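Local atomic coordinates of GCN5 like acetylase + bromodomain (Cryptosporidium parvum, PDB entry 4LDF), a protein that probably acetylates histone H3 as a GCN5-type acetyltransferase, this chain being its bromodomain, a module that in relatives recognises acetylated lysines. Residues F74-R86 and A99-Q111. Sequence-based numbering, arbitrary orientation.
Sequences FSSELKRMFDNCR and ANQLEAFIWPMLQ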
loop_
_atom_site.group_PDB
_atom_site.type_symbol
_atom_site.label_atom_id
_atom_site.label_comp_id
_atom_site.label_asym_id
_atom_site.label_seq_id
_atom_site.Cartn_x
_atom_site.Cartn_y
_atom_site.Cartn_z
ATOM N N PHE A 74 -5.416 -8.401 -2.751
ATOM C CA PHE A 74 -4.558 -7.500 -1.987
ATOM C C PHE A 74 -3.319 -7.068 -2.790
ATOM O O PHE A 74 -2.994 -5.880 -2.811
ATOM C CB PHE A 74 -4.156 -8.114 -0.627
ATOM C CG PHE A 74 -3.068 -7.307 0.033
ATOM C CD1 PHE A 74 -3.318 -6.014 0.492
ATOM C CD2 PHE A 74 -1.773 -7.809 0.138
ATOM C CE1 PHE A 74 -2.294 -5.235 1.033
ATOM C CE2 PHE A 74 -0.745 -7.018 0.648
ATOM C CZ PHE A 74 -1.018 -5.740 1.105
ATOM N N SER A 75 -2.621 -8.024 -3.423
ATOM C CA SER A 75 -1.411 -7.727 -4.210
ATOM C C SER A 75 -1.671 -6.750 -5.363
ATOM O O SER A 75 -0.812 -5.910 -5.631
ATOM C CB SER A 75 -0.702 -9.000 -4.668
ATOM O OG SER A 75 -1.562 -9.866 -5.387
ATOM N N SER A 76 -2.885 -6.792 -5.979
ATOM C CA SER A 76 -3.279 -5.859 -7.046
ATOM C C SER A 76 -3.410 -4.451 -6.476
ATOM O O SER A 76 -2.939 -3.497 -7.095
ATOM C CB SER A 76 -4.602 -6.270 -7.681
ATOM O OG SER A 76 -4.567 -7.626 -8.082
ATOM N N GLU A 77 -4.056 -4.332 -5.302
ATOM C CA GLU A 77 -4.275 -3.082 -4.593
ATOM C C GLU A 77 -2.952 -2.490 -4.108
ATOM O O GLU A 77 -2.738 -1.293 -4.256
ATOM C CB GLU A 77 -5.208 -3.296 -3.388
ATOM C CG GLU A 77 -5.664 -1.964 -2.806
ATOM C CD GLU A 77 -6.891 -1.992 -1.924
ATOM O OE1 GLU A 77 -7.383 -0.897 -1.563
ATOM O OE2 GLU A 77 -7.373 -3.104 -1.610
ATOM N N LEU A 78 -2.085 -3.323 -3.495
ATOM C CA LEU A 78 -0.783 -2.860 -3.024
ATOM C C LEU A 78 0.058 -2.379 -4.205
ATOM O O LEU A 78 0.705 -1.337 -4.082
ATOM C CB LEU A 78 -0.036 -3.939 -2.204
ATOM C CG LEU A 78 1.368 -3.551 -1.696
ATOM C CD1 LEU A 78 1.306 -2.384 -0.701
ATOM C CD2 LEU A 78 2.078 -4.751 -1.098
ATOM N N LYS A 79 0.043 -3.113 -5.345
ATOM C CA LYS A 79 0.785 -2.685 -6.543
ATOM C C LYS A 79 0.232 -1.352 -7.046
ATOM O O LYS A 79 1.016 -0.458 -7.367
ATOM C CB LYS A 79 0.748 -3.728 -7.676
ATOM C CG LYS A 79 1.791 -3.417 -8.739
ATOM C CD LYS A 79 1.562 -4.148 -10.029
ATOM C CE LYS A 79 2.714 -3.912 -10.981
ATOM N NZ LYS A 79 2.604 -2.605 -11.697
ATOM N N ARG A 80 -1.116 -1.232 -7.108
ATOM C CA ARG A 80 -1.855 -0.029 -7.494
ATOM C C ARG A 80 -1.446 1.159 -6.602
ATOM O O ARG A 80 -1.280 2.260 -7.118
ATOM C CB ARG A 80 -3.384 -0.284 -7.430
ATOM C CG ARG A 80 -4.248 0.991 -7.637
ATOM C CD ARG A 80 -5.652 0.749 -8.191
ATOM N NE ARG A 80 -6.335 -0.400 -7.589
ATOM C CZ ARG A 80 -7.009 -0.373 -6.442
ATOM N NH1 ARG A 80 -7.607 -1.466 -5.994
ATOM N NH2 ARG A 80 -7.089 0.749 -5.735
ATOM N N MET A 81 -1.226 0.934 -5.277
ATOM C CA MET A 81 -0.770 2.038 -4.421
ATOM C C MET A 81 0.545 2.656 -4.977
ATOM O O MET A 81 0.657 3.882 -5.071
ATOM C CB MET A 81 -0.563 1.577 -2.971
ATOM C CG MET A 81 -0.368 2.742 -2.014
ATOM S SD MET A 81 0.062 2.237 -0.345
ATOM C CE MET A 81 1.784 1.624 -0.615
ATOM N N PHE A 82 1.512 1.812 -5.337
ATOM C CA PHE A 82 2.809 2.278 -5.873
ATOM C C PHE A 82 2.693 2.856 -7.298
ATOM O O PHE A 82 3.310 3.885 -7.607
ATOM C CB PHE A 82 3.855 1.168 -5.777
ATOM C CG PHE A 82 4.196 0.790 -4.351
ATOM C CD1 PHE A 82 4.790 1.714 -3.491
ATOM C CD2 PHE A 82 3.988 -0.506 -3.889
ATOM C CE1 PHE A 82 5.113 1.364 -2.174
ATOM C CE2 PHE A 82 4.356 -0.869 -2.592
ATOM C CZ PHE A 82 4.918 0.067 -1.745
ATOM N N ASP A 83 1.829 2.236 -8.124
ATOM C CA ASP A 83 1.545 2.661 -9.486
ATOM C C ASP A 83 0.896 4.047 -9.525
ATOM O O ASP A 83 1.331 4.883 -10.319
ATOM C CB ASP A 83 0.701 1.610 -10.237
ATOM C CG ASP A 83 1.487 0.394 -10.715
ATOM O OD1 ASP A 83 2.739 0.476 -10.787
ATOM O OD2 ASP A 83 0.856 -0.622 -11.054
ATOM N N ASN A 84 -0.094 4.297 -8.643
ATOM C CA ASN A 84 -0.800 5.587 -8.479
ATOM C C ASN A 84 0.188 6.692 -8.163
ATOM O O ASN A 84 0.125 7.737 -8.797
ATOM C CB ASN A 84 -1.854 5.522 -7.352
ATOM C CG ASN A 84 -3.118 4.783 -7.700
ATOM O OD1 ASN A 84 -3.369 4.444 -8.853
ATOM N ND2 ASN A 84 -3.963 4.550 -6.708
ATOM N N CYS A 85 1.114 6.447 -7.206
ATOM C CA CYS A 85 2.129 7.413 -6.791
ATOM C C CYS A 85 2.968 7.848 -7.973
ATOM O O CYS A 85 3.077 9.059 -8.241
ATOM C CB CYS A 85 3.003 6.856 -5.668
ATOM S SG CYS A 85 4.179 8.062 -4.982
ATOM N N ARG A 86 3.516 6.840 -8.714
ATOM C CA ARG A 86 4.373 7.017 -9.891
ATOM C C ARG A 86 3.631 7.653 -11.055
ATOM O O ARG A 86 4.230 8.445 -11.770
ATOM C CB ARG A 86 5.077 5.706 -10.278
ATOM C CG ARG A 86 6.188 5.291 -9.266
ATOM C CD ARG A 86 6.988 4.082 -9.725
ATOM N NE ARG A 86 6.140 2.890 -9.792
ATOM C CZ ARG A 86 6.192 1.862 -8.952
ATOM N NH1 ARG A 86 7.122 1.817 -7.995
ATOM N NH2 ARG A 86 5.336 0.859 -9.074
ATOM N N ALA A 99 8.435 5.061 -3.656
ATOM C CA ALA A 99 7.578 4.022 -4.232
ATOM C C ALA A 99 8.360 2.809 -4.725
ATOM O O ALA A 99 7.926 1.687 -4.466
ATOM C CB ALA A 99 6.725 4.587 -5.361
ATOM N N ASN A 100 9.488 3.033 -5.448
ATOM C CA ASN A 100 10.386 2.008 -6.003
ATOM C C ASN A 100 11.123 1.273 -4.866
ATOM O O ASN A 100 11.157 0.041 -4.839
ATOM C CB ASN A 100 11.399 2.661 -6.993
ATOM C CG ASN A 100 10.803 3.053 -8.334
ATOM O OD1 ASN A 100 9.695 2.678 -8.675
ATOM N ND2 ASN A 100 11.540 3.778 -9.146
ATOM N N GLN A 101 11.656 2.047 -3.906
ATOM C CA GLN A 101 12.355 1.545 -2.726
ATOM C C GLN A 101 11.437 0.673 -1.878
ATOM O O GLN A 101 11.814 -0.449 -1.561
ATOM C CB GLN A 101 12.918 2.711 -1.890
ATOM C CG GLN A 101 13.624 2.237 -0.616
ATOM C CD GLN A 101 13.972 3.349 0.323
ATOM O OE1 GLN A 101 13.199 4.284 0.532
ATOM N NE2 GLN A 101 15.124 3.228 0.964
ATOM N N LEU A 102 10.206 1.148 -1.587
ATOM C CA LEU A 102 9.285 0.418 -0.722
ATOM C C LEU A 102 8.700 -0.814 -1.357
ATOM O O LEU A 102 8.463 -1.777 -0.650
ATOM C CB LEU A 102 8.186 1.314 -0.136
ATOM C CG LEU A 102 8.606 2.589 0.603
ATOM C CD1 LEU A 102 7.501 3.581 0.600
ATOM C CD2 LEU A 102 9.011 2.308 1.998
ATOM N N GLU A 103 8.435 -0.785 -2.675
ATOM C CA GLU A 103 7.886 -1.944 -3.384
ATOM C C GLU A 103 8.901 -3.077 -3.374
ATOM O O GLU A 103 8.543 -4.204 -3.041
ATOM C CB GLU A 103 7.475 -1.564 -4.815
ATOM C CG GLU A 103 6.618 -2.618 -5.489
ATOM C CD GLU A 103 6.224 -2.301 -6.916
ATOM O OE1 GLU A 103 6.281 -3.212 -7.769
ATOM O OE2 GLU A 103 5.943 -1.119 -7.198
ATOM N N ALA A 104 10.186 -2.758 -3.650
ATOM C CA ALA A 104 11.288 -3.717 -3.629
ATOM C C ALA A 104 11.496 -4.244 -2.213
ATOM O O ALA A 104 11.756 -5.430 -2.043
ATOM C CB ALA A 104 12.569 -3.057 -4.130
ATOM N N PHE A 105 11.354 -3.370 -1.195
ATOM C CA PHE A 105 11.515 -3.741 0.217
ATOM C C PHE A 105 10.432 -4.740 0.679
ATOM O O PHE A 105 10.767 -5.710 1.359
ATOM C CB PHE A 105 11.510 -2.470 1.106
ATOM C CG PHE A 105 11.216 -2.674 2.575
ATOM C CD1 PHE A 105 12.223 -3.054 3.457
ATOM C CD2 PHE A 105 9.937 -2.448 3.088
ATOM C CE1 PHE A 105 11.949 -3.247 4.818
ATOM C CE2 PHE A 105 9.672 -2.610 4.450
ATOM C CZ PHE A 105 10.672 -3.029 5.304
ATOM N N ILE A 106 9.153 -4.493 0.313
ATOM C CA ILE A 106 7.998 -5.307 0.748
ATOM C C ILE A 106 7.647 -6.553 -0.086
ATOM O O ILE A 106 6.993 -7.464 0.443
ATOM C CB ILE A 106 6.750 -4.425 1.066
ATOM C CG1 ILE A 106 5.845 -5.041 2.173
ATOM C CG2 ILE A 106 5.951 -4.098 -0.199
ATOM C CD1 ILE A 106 6.484 -5.176 3.594
ATOM N N TRP A 107 8.061 -6.591 -1.369
ATOM C CA TRP A 107 7.792 -7.723 -2.278
ATOM C C TRP A 107 8.252 -9.085 -1.720
ATOM O O TRP A 107 7.458 -10.023 -1.821
ATOM C CB TRP A 107 8.240 -7.459 -3.729
ATOM C CG TRP A 107 7.109 -7.528 -4.724
ATOM C CD1 TRP A 107 6.998 -8.384 -5.786
ATOM C CD2 TRP A 107 5.934 -6.695 -4.758
ATOM N NE1 TRP A 107 5.810 -8.172 -6.444
ATOM C CE2 TRP A 107 5.146 -7.128 -5.848
ATOM C CE3 TRP A 107 5.443 -5.659 -3.933
ATOM C CZ2 TRP A 107 3.891 -6.560 -6.139
ATOM C CZ3 TRP A 107 4.236 -5.061 -4.260
ATOM C CH2 TRP A 107 3.472 -5.515 -5.348
ATOM N N PRO A 108 9.449 -9.227 -1.077
ATOM C CA PRO A 108 9.802 -10.525 -0.463
ATOM C C PRO A 108 8.756 -11.013 0.557
ATOM O O PRO A 108 8.428 -12.197 0.546
ATOM C CB PRO A 108 11.130 -10.233 0.249
ATOM C CG PRO A 108 11.721 -9.111 -0.489
ATOM C CD PRO A 108 10.549 -8.254 -0.894
ATOM N N MET A 109 8.245 -10.117 1.433
ATOM C CA MET A 109 7.235 -10.475 2.451
ATOM C C MET A 109 5.913 -10.882 1.786
ATOM O O MET A 109 5.242 -11.770 2.287
ATOM C CB MET A 109 7.002 -9.305 3.434
ATOM C CG MET A 109 6.108 -9.658 4.616
ATOM S SD MET A 109 6.115 -8.390 5.893
ATOM C CE MET A 109 5.421 -9.322 7.235
ATOM N N LEU A 110 5.549 -10.246 0.662
ATOM C CA LEU A 110 4.309 -10.545 -0.080
ATOM C C LEU A 110 4.269 -12.003 -0.577
ATOM O O LEU A 110 3.198 -12.587 -0.622
ATOM C CB LEU A 110 4.140 -9.544 -1.254
ATOM C CG LEU A 110 2.832 -9.535 -2.045
ATOM C CD1 LEU A 110 1.646 -9.140 -1.174
ATOM C CD2 LEU A 110 2.920 -8.577 -3.205
ATOM N N GLN A 111 5.436 -12.593 -0.892
ATOM C CA GLN A 111 5.568 -13.990 -1.364
ATOM C C GLN A 111 5.218 -14.991 -0.269
ATOM O O GLN A 111 4.825 -16.109 -0.594
ATOM C CB GLN A 111 7.010 -14.301 -1.877
ATOM C CG GLN A 111 7.630 -13.265 -2.827
ATOM C CD GLN A 111 6.755 -12.976 -4.011
ATOM O OE1 GLN A 111 6.304 -13.892 -4.715
ATOM N NE2 GLN A 111 6.429 -11.705 -4.210
#
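The ring of Phe-82 has a neighbour over each face: Glu-103 lays its CB over one in a CH-pi contact, 4.0 Å from the ring centroid, while Met-81 CE, from the same helix as Phe-82, lies over the opposite face, toward its rim. With CG beside its own backbone N (chi1 -65°), the ring reaches across to helix 93-110, where CE1 packs 3.7 Å from Leu-102 CB and CD1 against the methyl of Ala-99. The indole of Trp-107 has Leu-110 CD2 over one face and, farther off, Glu-103 OE1 over the opposite one, both toward the rim; its outer rim slides past Leu-78, CZ3 lying 3.8 Å from Leu-78 CD2, and Lys-79 CB meets it at the edge. Further along, Leu-110 CD1 comes to the ring edge of Phe-74, 3.7 Å from CE2, and Phe-74 itself is packed against Ile-18, Leu-21 and Leu-22 of helix 14-27.

At the other end the guanidinium of Arg-86 has Phe-82 O over one face and Asp-83 OD1 and Glu-103 OE2 at its edge. Its NH2 makes a nearly straight salt bridge to Glu-103 OE2 (2.8 Å, 163°), nearly along the C-O axis, and a second to Asp-83 OD1. NH1 adds a weak bond to the same OE2, so both nitrogens hold one carboxylate oxygen. A bend at chi3 brings NH1 within 2.8 Å of Asn-100 OD1, though that bond is weak. Asp-83 OD2 turns its syn lone pair to Lys-79 NZ, extending the network along helix 71-88.

The axes of 74-86 and 99-110 run antiparallel, at 163°, and approach to 9.9 Å, as neighbours in the left-handed bromodomain four-helix bundle. Apolar side chains join them to the bundle core, while the Lys-79, Asp-83, Arg-86 and Glu-103 network clasps one flank; Arg-86, shared by two carboxylates, probably offsets the repulsion between them.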